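Local atomic coordinates of UDP-N-acetylglucosamine 2-epimerase (Listeria monocytogenes, PDB entry 3OT5), a protein that probably catalyses the reversible interconversion of UDP-N-acetylglucosamine and UDP-N-acetylmannosamine by epimerisation at C2 of the sugar. Residues Val30-Gly35 with Ile117-Gly122; Asn297-Ser302 with Pro317-Pro322; Ala338-Leu343 with Ala369-Pro374. All coordinates share one frame; numbering follows the deposited sequence.

Contact 1: residues Val30-Gly35 with Ile117-Gly122; sequences VMSIFG and IVLVHG
I33 and V118 meet on one face of a parallel strand pair, where CD1 of I33 comes to 3.4 Å from CG1 of V118, tighter than usual carbon-carbon contact. With CG1 of I33 anti to its carbonyl carbon (chi1 -55°) and the chain extended beyond it, CD1 passes obliquely over V118 and ends alongside V120, whose CG1 is a looser 4.2 Å from that CD1. On the face carrying V30, S32, I117 and L119, V30 uses both branches: CG1 crosses to CD1 of L119 at 3.5 Å, again a snug fit, while CG2 lies beside CG2 of I117 at 3.6 Å, the two side chains pointing the same way. M31 shares a face with I33 and V118, but its sulfur end leads off toward V109, I110 and E113 of helix 95-113.

Between these apolar layers runs the polar ladder. The M31 backbone is used on both sides, its own N-H donating to O of I117 (N to O 2.9 Å) and its own O accepting from N of L119 at 2.8 Å; L119 O then takes N of I33 at 3.0 Å. All three N-H groups point within 13° of straight at their acceptors. CA-H groups of V30 and V118 add contacts to O of I117 and O of M31.

The strand axes differ by 21° in direction, and the ladder stops at I33: beyond it H121 turns toward helix 37-51, and G122 O accepts from H143. Helices 95-113 and 125-136 cover the I33-V118 face, and L50 of helix 37-51 touches V30 on the other. Bridging the first strand of the Rossmann-like sheet to the fourth, the contact is buried throughout, and its chemistry is that of a central parallel pair: backbone polarity spent on neighbouring strands, with mostly apolar side chains packed on both faces.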
loop_
_atom_site.group_PDB
_atom_site.type_symbol
_atom_site.label_atom_id
_atom_site.label_comp_id
_atom_site.label_asym_id
_atom_site.label_seq_id
_atom_site.Cartn_x
_atom_site.Cartn_y
_atom_site.Cartn_z
ATOM N N VAL A 30 -8.664 -13.087 17.207
ATOM C CA VAL A 30 -8.001 -12.863 15.926
ATOM C C VAL A 30 -6.529 -12.547 16.131
ATOM O O VAL A 30 -6.175 -11.621 16.862
ATOM C CB VAL A 30 -8.592 -11.684 15.180
ATOM C CG1 VAL A 30 -7.877 -11.512 13.821
ATOM C CG2 VAL A 30 -10.091 -11.852 14.990
ATOM N N MET A 31 -5.683 -13.323 15.478
ATOM C CA MET A 31 -4.255 -13.152 15.543
ATOM C C MET A 31 -3.821 -12.543 14.233
ATOM O O MET A 31 -3.952 -13.167 13.201
ATOM C CB MET A 31 -3.563 -14.502 15.746
ATOM C CG MET A 31 -2.070 -14.406 15.766
ATOM S SD MET A 31 -1.273 -15.978 16.064
ATOM C CE MET A 31 -1.857 -16.333 17.721
ATOM N N SER A 32 -3.312 -11.317 14.287
ATOM C CA SER A 32 -2.855 -10.611 13.098
ATOM C C SER A 32 -1.353 -10.668 13.049
ATOM O O SER A 32 -0.669 -10.262 13.994
ATOM C CB SER A 32 -3.340 -9.168 13.112
ATOM O OG SER A 32 -4.758 -9.150 13.090
ATOM N N ILE A 33 -0.836 -11.192 11.949
ATOM C CA ILE A 33 0.584 -11.333 11.795
ATOM C C ILE A 33 1.142 -10.368 10.773
ATOM O O ILE A 33 0.634 -10.275 9.653
ATOM C CB ILE A 33 0.936 -12.747 11.300
ATOM C CG1 ILE A 33 0.339 -13.804 12.222
ATOM C CG2 ILE A 33 2.447 -12.918 11.204
ATOM C CD1 ILE A 33 0.605 -15.208 11.768
ATOM N N PHE A 34 2.159 -9.618 11.166
ATOM C CA PHE A 34 2.846 -8.748 10.214
ATOM C C PHE A 34 4.354 -8.756 10.456
ATOM O O PHE A 34 4.825 -8.795 11.595
ATOM C CB PHE A 34 2.218 -7.348 10.050
ATOM C CG PHE A 34 1.768 -6.694 11.322
ATOM C CD1 PHE A 34 2.604 -5.867 12.029
ATOM C CD2 PHE A 34 0.458 -6.846 11.753
ATOM C CE1 PHE A 34 2.164 -5.234 13.166
ATOM C CE2 PHE A 34 0.009 -6.223 12.879
ATOM C CZ PHE A 34 0.864 -5.412 13.595
ATOM N N GLY A 35 5.094 -8.769 9.356
ATOM C CA GLY A 35 6.543 -8.847 9.406
ATOM C C GLY A 35 7.355 -7.775 8.725
ATOM O O GLY A 35 8.569 -7.875 8.715
ATOM N N ILE A 117 -8.824 -17.367 14.509
ATOM C CA ILE A 117 -8.473 -17.040 13.151
ATOM C C ILE A 117 -7.191 -16.278 13.123
ATOM O O ILE A 117 -6.913 -15.462 13.996
ATOM C CB ILE A 117 -9.594 -16.244 12.458
ATOM C CG1 ILE A 117 -9.248 -15.967 10.989
ATOM C CG2 ILE A 117 -9.864 -14.925 13.192
ATOM C CD1 ILE A 117 -10.374 -15.293 10.236
ATOM N N VAL A 118 -6.399 -16.567 12.108
ATOM C CA VAL A 118 -5.134 -15.911 11.922
ATOM C C VAL A 118 -5.232 -15.134 10.632
ATOM O O VAL A 118 -5.732 -15.662 9.622
ATOM C CB VAL A 118 -3.993 -16.910 11.829
ATOM C CG1 VAL A 118 -2.655 -16.166 11.647
ATOM C CG2 VAL A 118 -3.955 -17.759 13.079
ATOM N N LEU A 119 -4.776 -13.881 10.664
ATOM C CA LEU A 119 -4.811 -13.040 9.479
ATOM C C LEU A 119 -3.406 -12.761 9.022
ATOM O O LEU A 119 -2.571 -12.265 9.795
ATOM C CB LEU A 119 -5.540 -11.721 9.726
ATOM C CG LEU A 119 -6.978 -11.839 10.215
ATOM C CD1 LEU A 119 -7.539 -10.453 10.528
ATOM C CD2 LEU A 119 -7.831 -12.586 9.191
ATOM N N VAL A 120 -3.146 -13.118 7.767
ATOM C CA VAL A 120 -1.855 -12.889 7.143
ATOM C C VAL A 120 -2.136 -11.921 6.010
ATOM O O VAL A 120 -3.272 -11.844 5.470
ATOM C CB VAL A 120 -1.196 -14.194 6.659
ATOM C CG1 VAL A 120 -0.968 -15.182 7.882
ATOM C CG2 VAL A 120 -2.031 -14.847 5.601
ATOM N N HIS A 121 -1.118 -11.166 5.646
ATOM C CA HIS A 121 -1.286 -10.177 4.625
ATOM C C HIS A 121 -0.454 -10.381 3.375
ATOM O O HIS A 121 0.724 -10.755 3.425
ATOM C CB HIS A 121 -0.915 -8.804 5.185
ATOM C CG HIS A 121 -1.091 -7.697 4.198
ATOM N ND1 HIS A 121 -0.212 -7.484 3.158
ATOM C CD2 HIS A 121 -2.057 -6.754 4.076
ATOM C CE1 HIS A 121 -0.632 -6.459 2.433
ATOM N NE2 HIS A 121 -1.744 -5.994 2.976
ATOM N N GLY A 122 -1.100 -10.095 2.252
ATOM C CA GLY A 122 -0.459 -10.119 0.961
ATOM C C GLY A 122 0.397 -11.289 0.523
ATOM O O GLY A 122 0.028 -12.457 0.667
#

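Contact 2: residues Asn297-Ser302 with Pro317-Pro322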
loop_
_atom_site.group_PDB
_atom_site.type_symbol
_atom_site.label_atom_id
_atom_site.label_comp_id
_atom_site.label_asym_id
_atom_site.label_seq_id
_atom_site.Cartn_x
_atom_site.Cartn_y
_atom_site.Cartn_z
ATOM N N ASN A 297 1.622 12.573 4.501
ATOM C CA ASN A 297 1.362 13.957 4.890
ATOM C C ASN A 297 1.725 14.971 3.795
ATOM O O ASN A 297 1.043 15.988 3.640
ATOM C CB ASN A 297 2.019 14.235 6.234
ATOM C CG ASN A 297 1.321 13.482 7.374
ATOM O OD1 ASN A 297 0.283 13.925 7.884
ATOM N ND2 ASN A 297 1.906 12.369 7.793
ATOM N N PHE A 298 2.773 14.687 3.023
ATOM C CA PHE A 298 3.138 15.553 1.897
ATOM C C PHE A 298 2.122 15.370 0.811
ATOM O O PHE A 298 1.656 16.320 0.189
ATOM C CB PHE A 298 4.530 15.227 1.347
ATOM C CG PHE A 298 5.628 15.998 1.998
ATOM C CD1 PHE A 298 6.202 17.075 1.334
ATOM C CD2 PHE A 298 6.060 15.685 3.273
ATOM C CE1 PHE A 298 7.206 17.808 1.909
ATOM C CE2 PHE A 298 7.071 16.414 3.870
ATOM C CZ PHE A 298 7.647 17.485 3.185
ATOM N N LEU A 299 1.771 14.116 0.610
ATOM C CA LEU A 299 0.818 13.723 -0.392
ATOM C C LEU A 299 -0.470 14.503 -0.173
ATOM O O LEU A 299 -1.031 15.068 -1.116
ATOM C CB LEU A 299 0.591 12.210 -0.270
ATOM C CG LEU A 299 0.055 11.427 -1.449
ATOM C CD1 LEU A 299 1.002 11.604 -2.643
ATOM C CD2 LEU A 299 -0.079 9.971 -1.071
ATOM N N ARG A 300 -0.915 14.594 1.078
ATOM C CA ARG A 300 -2.163 15.306 1.379
ATOM C C ARG A 300 -2.220 16.737 0.862
ATOM O O ARG A 300 -3.277 17.185 0.400
ATOM C CB ARG A 300 -2.468 15.306 2.881
ATOM C CG ARG A 300 -3.732 16.102 3.216
ATOM C CD ARG A 300 -4.186 15.925 4.631
ATOM N NE ARG A 300 -5.389 16.706 4.899
ATOM C CZ ARG A 300 -6.632 16.309 4.630
ATOM N NH1 ARG A 300 -7.653 17.109 4.922
ATOM N NH2 ARG A 300 -6.870 15.123 4.070
ATOM N N LYS A 301 -1.102 17.460 0.947
ATOM C CA LYS A 301 -1.059 18.855 0.494
ATOM C C LYS A 301 -0.602 18.990 -0.962
ATOM O O LYS A 301 -0.493 20.094 -1.489
ATOM C CB LYS A 301 -0.149 19.671 1.426
ATOM C CG LYS A 301 -0.095 21.180 1.135
ATOM C CD LYS A 301 -1.489 21.828 1.152
ATOM C CE LYS A 301 -1.423 23.335 0.890
ATOM N NZ LYS A 301 -2.776 23.945 0.835
ATOM N N SER A 302 -0.363 17.863 -1.621
ATOM C CA SER A 302 0.092 17.865 -3.007
ATOM C C SER A 302 -1.037 18.153 -4.002
ATOM O O SER A 302 -2.196 17.798 -3.772
ATOM C CB SER A 302 0.745 16.526 -3.336
ATOM O OG SER A 302 1.834 16.281 -2.460
ATOM N N PRO A 317 -5.007 8.778 -4.576
ATOM C CA PRO A 317 -6.397 9.078 -4.883
ATOM C C PRO A 317 -7.262 9.038 -3.623
ATOM O O PRO A 317 -8.364 9.589 -3.613
ATOM C CB PRO A 317 -6.775 7.984 -5.871
ATOM C CG PRO A 317 -5.499 7.602 -6.486
ATOM C CD PRO A 317 -4.516 7.652 -5.382
ATOM N N GLY A 318 -6.769 8.374 -2.580
ATOM C CA GLY A 318 -7.456 8.328 -1.288
ATOM C C GLY A 318 -7.435 9.734 -0.691
ATOM O O GLY A 318 -8.288 10.085 0.118
ATOM N N MET A 319 -6.437 10.527 -1.087
ATOM C CA MET A 319 -6.294 11.919 -0.647
ATOM C C MET A 319 -6.925 12.837 -1.693
ATOM O O MET A 319 -7.010 14.039 -1.498
ATOM C CB MET A 319 -4.818 12.296 -0.549
ATOM C CG MET A 319 -3.934 11.393 0.346
ATOM S SD MET A 319 -4.135 11.690 2.098
ATOM C CE MET A 319 -5.870 11.359 2.299
ATOM N N GLY A 320 -7.345 12.256 -2.813
ATOM C CA GLY A 320 -7.910 13.016 -3.918
ATOM C C GLY A 320 -6.803 13.692 -4.717
ATOM O O GLY A 320 -7.034 14.719 -5.351
ATOM N N VAL A 321 -5.596 13.115 -4.695
ATOM C CA VAL A 321 -4.461 13.679 -5.430
ATOM C C VAL A 321 -4.292 12.993 -6.779
ATOM O O VAL A 321 -4.086 11.795 -6.837
ATOM C CB VAL A 321 -3.132 13.550 -4.632
ATOM C CG1 VAL A 321 -1.965 14.166 -5.409
ATOM C CG2 VAL A 321 -3.269 14.216 -3.256
ATOM N N PRO A 322 -4.418 13.753 -7.883
ATOM C CA PRO A 322 -4.224 13.172 -9.200
ATOM C C PRO A 322 -2.832 12.567 -9.305
ATOM O O PRO A 322 -1.858 13.181 -8.842
ATOM C CB PRO A 322 -4.330 14.386 -10.132
ATOM C CG PRO A 322 -5.217 15.311 -9.434
ATOM C CD PRO A 322 -4.867 15.153 -7.972
#
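V321 and M319 are the two side chains that the loop after helix 310-315 turns toward the end of helix 292-301. The close part belongs to V321. Its CG2 branch comes to 3.2 Å from O of L299 and also lies 3.8 Å from O of S302, a methyl set among backbone carbonyls; CG1, anti to the backbone N (chi1 -179°), lies 4.1 Å from CB of S302. No hydrogen bond crosses between the segments; O of L299 and the S302 hydroxyl are bonded within 297-302. L299 O accepts from N of S302 at 2.9 Å. The S302 hydroxyl turns back to donate to O of F298, with OG 2.7 Å from that oxygen and 46° out of the carbonyl plane, which ties S302 back to the helical residue F298.

Packing slackens at M319. Its chain, bent at chi2 and chi3, curls so that CG faces CD2 of L299 at 4.3 Å and SD faces CB of R300 at 4.1 Å. The terminal CE comes to the edge of the R300 guanidinium, near its plane, rather than over its face. R300 is extended from CG to NE and exposed, and its side chain approaches a triethylene glycol molecule, probably from the crystallisation liquor, without a decided hydrogen bond. V209 lies against the same side chain.

The chain passes from helix 292-301 to strand 302-307 of the six-stranded parallel sheet, while the 317-322 loop delivers the adjacent strand 323-325. The contact lies where the chain enters these two neighbouring strands, near their N-terminal ends: L299 and S302 pack onto strand 225-229 on one side, P322 bonds through its backbone to V305, and the P322 ring rests against H365 and M368 of helix 362-370.

Contact 3: residues Ala338-Leu343 with Ala369-Pro374; sequences AGTLKL and AQAANP
A338 and T340 pack against P374 and the extended segment A371-N373 that follows helix 362-370, and the contact is packing without a direct hydrogen bond. CB of A338 touches CD of P374 at 3.8 Å and has CG of the same ring equally near, so the methyl lies against the CG-CD side of the ring. From the other segment the A371 methyl reaches back: its CB lies 3.8 Å from CG2 of T340 and also faces O of A338. G339, with positive phi just past helix 333-338, brings its backbone to 4.0 Å from that same CB, measured from C of G339.

A second group consists of methyls facing carbonyls. CG2 of T340 is 3.5 Å from O of A371 and 3.6 Å from O of A372; CB of A338 also approaches O of A372. None of these is a hydrogen bond.

The polar link is made by water. A chi1 of 60° puts T340 OG1 between the backbone N and the carbonyl carbon, and CG2 anti to the carbonyl carbon, aimed at the A371 and A372 carbonyls. OG1 is hydrogen-bonded to a water at 2.7 Å, which in turn donates to OD1 of N373 at 2.8 Å. OG1 also bonds to O of G335, while N373 is held chiefly elsewhere, its ND2 on O of E314 and its OD1 on N of Y375.

This places the segment after helix 362-370 against the end of helix 333-338 and the start of strand 341-343, one of the two edge strands of the six-stranded sheet. P317 fits against both T340 and N373, P374 reaches E334 and V403, and L341 and K342 continue onto strand 323-325.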
loop_
_atom_site.group_PDB
_atom_site.type_symbol
_atom_site.label_atom_id
_atom_site.label_comp_id
_atom_site.label_asym_id
_atom_site.label_seq_id
_atom_site.Cartn_x
_atom_site.Cartn_y
_atom_site.Cartn_z
ATOM N N ALA A 338 -10.725 4.214 -13.867
ATOM C CA ALA A 338 -11.505 5.082 -12.977
ATOM C C ALA A 338 -11.205 6.549 -13.241
ATOM O O ALA A 338 -12.085 7.394 -13.118
ATOM C CB ALA A 338 -11.237 4.743 -11.521
ATOM N N GLY A 339 -9.966 6.854 -13.614
ATOM C CA GLY A 339 -9.582 8.231 -13.897
ATOM C C GLY A 339 -8.793 8.879 -12.776
ATOM O O GLY A 339 -8.441 10.054 -12.863
ATOM N N THR A 340 -8.512 8.113 -11.722
ATOM C CA THR A 340 -7.735 8.611 -10.596
ATOM C C THR A 340 -6.248 8.646 -10.936
ATOM O O THR A 340 -5.475 9.349 -10.277
ATOM C CB THR A 340 -7.886 7.700 -9.368
ATOM O OG1 THR A 340 -7.418 6.388 -9.698
ATOM C CG2 THR A 340 -9.339 7.633 -8.917
ATOM N N LEU A 341 -5.872 7.870 -11.952
ATOM C CA LEU A 341 -4.491 7.722 -12.411
ATOM C C LEU A 341 -4.337 7.912 -13.913
ATOM O O LEU A 341 -5.246 7.603 -14.678
ATOM C CB LEU A 341 -4.031 6.281 -12.171
ATOM C CG LEU A 341 -4.044 5.620 -10.793
ATOM C CD1 LEU A 341 -3.526 4.225 -10.945
ATOM C CD2 LEU A 341 -3.203 6.373 -9.797
ATOM N N LYS A 342 -3.164 8.370 -14.333
ATOM C CA LYS A 342 -2.860 8.498 -15.754
ATOM C C LYS A 342 -1.514 7.856 -16.056
ATOM O O LYS A 342 -0.494 8.233 -15.481
ATOM C CB LYS A 342 -2.899 9.944 -16.240
ATOM C CG LYS A 342 -4.317 10.504 -16.333
ATOM C CD LYS A 342 -4.380 11.796 -17.165
ATOM C CE LYS A 342 -5.824 12.281 -17.297
ATOM N NZ LYS A 342 -5.986 13.447 -18.224
ATOM N N LEU A 343 -1.528 6.839 -16.915
ATOM C CA LEU A 343 -0.301 6.173 -17.311
ATOM C C LEU A 343 0.294 7.044 -18.406
ATOM O O LEU A 343 -0.264 7.146 -19.501
ATOM C CB LEU A 343 -0.581 4.766 -17.827
ATOM C CG LEU A 343 0.647 3.913 -18.141
ATOM C CD1 LEU A 343 1.448 3.674 -16.874
ATOM C CD2 LEU A 343 0.236 2.598 -18.745
ATOM N N ALA A 369 -9.414 14.442 -9.232
ATOM C CA ALA A 369 -9.514 14.656 -7.794
ATOM C C ALA A 369 -10.793 14.082 -7.195
ATOM O O ALA A 369 -10.792 13.624 -6.047
ATOM C CB ALA A 369 -9.400 16.138 -7.478
ATOM N N GLN A 370 -11.883 14.097 -7.959
ATOM C CA GLN A 370 -13.144 13.560 -7.455
ATOM C C GLN A 370 -13.483 12.156 -7.971
ATOM O O GLN A 370 -14.443 11.556 -7.498
ATOM C CB GLN A 370 -14.310 14.534 -7.690
ATOM C CG GLN A 370 -14.171 15.825 -6.890
ATOM C CD GLN A 370 -15.419 16.692 -6.927
ATOM O OE1 GLN A 370 -16.518 16.222 -7.250
ATOM N NE2 GLN A 370 -15.263 17.960 -6.561
ATOM N N ALA A 371 -12.700 11.633 -8.915
ATOM C CA ALA A 371 -12.932 10.281 -9.437
ATOM C C ALA A 371 -12.855 9.275 -8.288
ATOM O O ALA A 371 -11.974 9.376 -7.430
ATOM C CB ALA A 371 -11.915 9.934 -10.504
ATOM N N ALA A 372 -13.783 8.315 -8.278
ATOM C CA ALA A 372 -13.852 7.297 -7.230
ATOM C C ALA A 372 -12.629 6.379 -7.201
ATOM O O ALA A 372 -12.292 5.741 -8.196
ATOM C CB ALA A 372 -15.137 6.454 -7.376
ATOM N N ASN A 373 -11.981 6.299 -6.048
ATOM C CA ASN A 373 -10.803 5.443 -5.919
ATOM C C ASN A 373 -11.245 3.996 -5.995
ATOM O O ASN A 373 -11.938 3.509 -5.103
ATOM C CB ASN A 373 -10.070 5.710 -4.607
ATOM C CG ASN A 373 -8.722 4.988 -4.525
ATOM O OD1 ASN A 373 -8.281 4.323 -5.476
ATOM N ND2 ASN A 373 -8.059 5.130 -3.387
ATOM N N PRO A 374 -10.843 3.289 -7.061
ATOM C CA PRO A 374 -11.267 1.902 -7.198
ATOM C C PRO A 374 -10.579 0.948 -6.243
ATOM O O PRO A 374 -10.988 -0.199 -6.142
ATOM C CB PRO A 374 -10.859 1.563 -8.632
ATOM C CG PRO A 374 -9.701 2.412 -8.894
ATOM C CD PRO A 374 -9.936 3.688 -8.151
HETATM O O HOH W 1 -6.547 4.866 -7.617
#

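In the fold
Contacts 2 and 3 are neighbours on one side of the molecule, their centres about 12 Å apart and their atoms touching: P317 CB lies 3.7 Å from T340 CB, and G320 O packs 3.5 Å from A369 CB. Both belong to the six-stranded sheet and its flanking helices. Contact 1 stands in the other, seven-stranded sheet, across the centre of the chain, with centres about 28 Å from contact 2 and 30 Å from contact 3. The two sheets mark the paired Rossmann-like domains of this epimerase family, whose nucleotide-sugar site generally lies in the cleft between them; the triethylene glycol near R300 is the ligand noted beside contact 2.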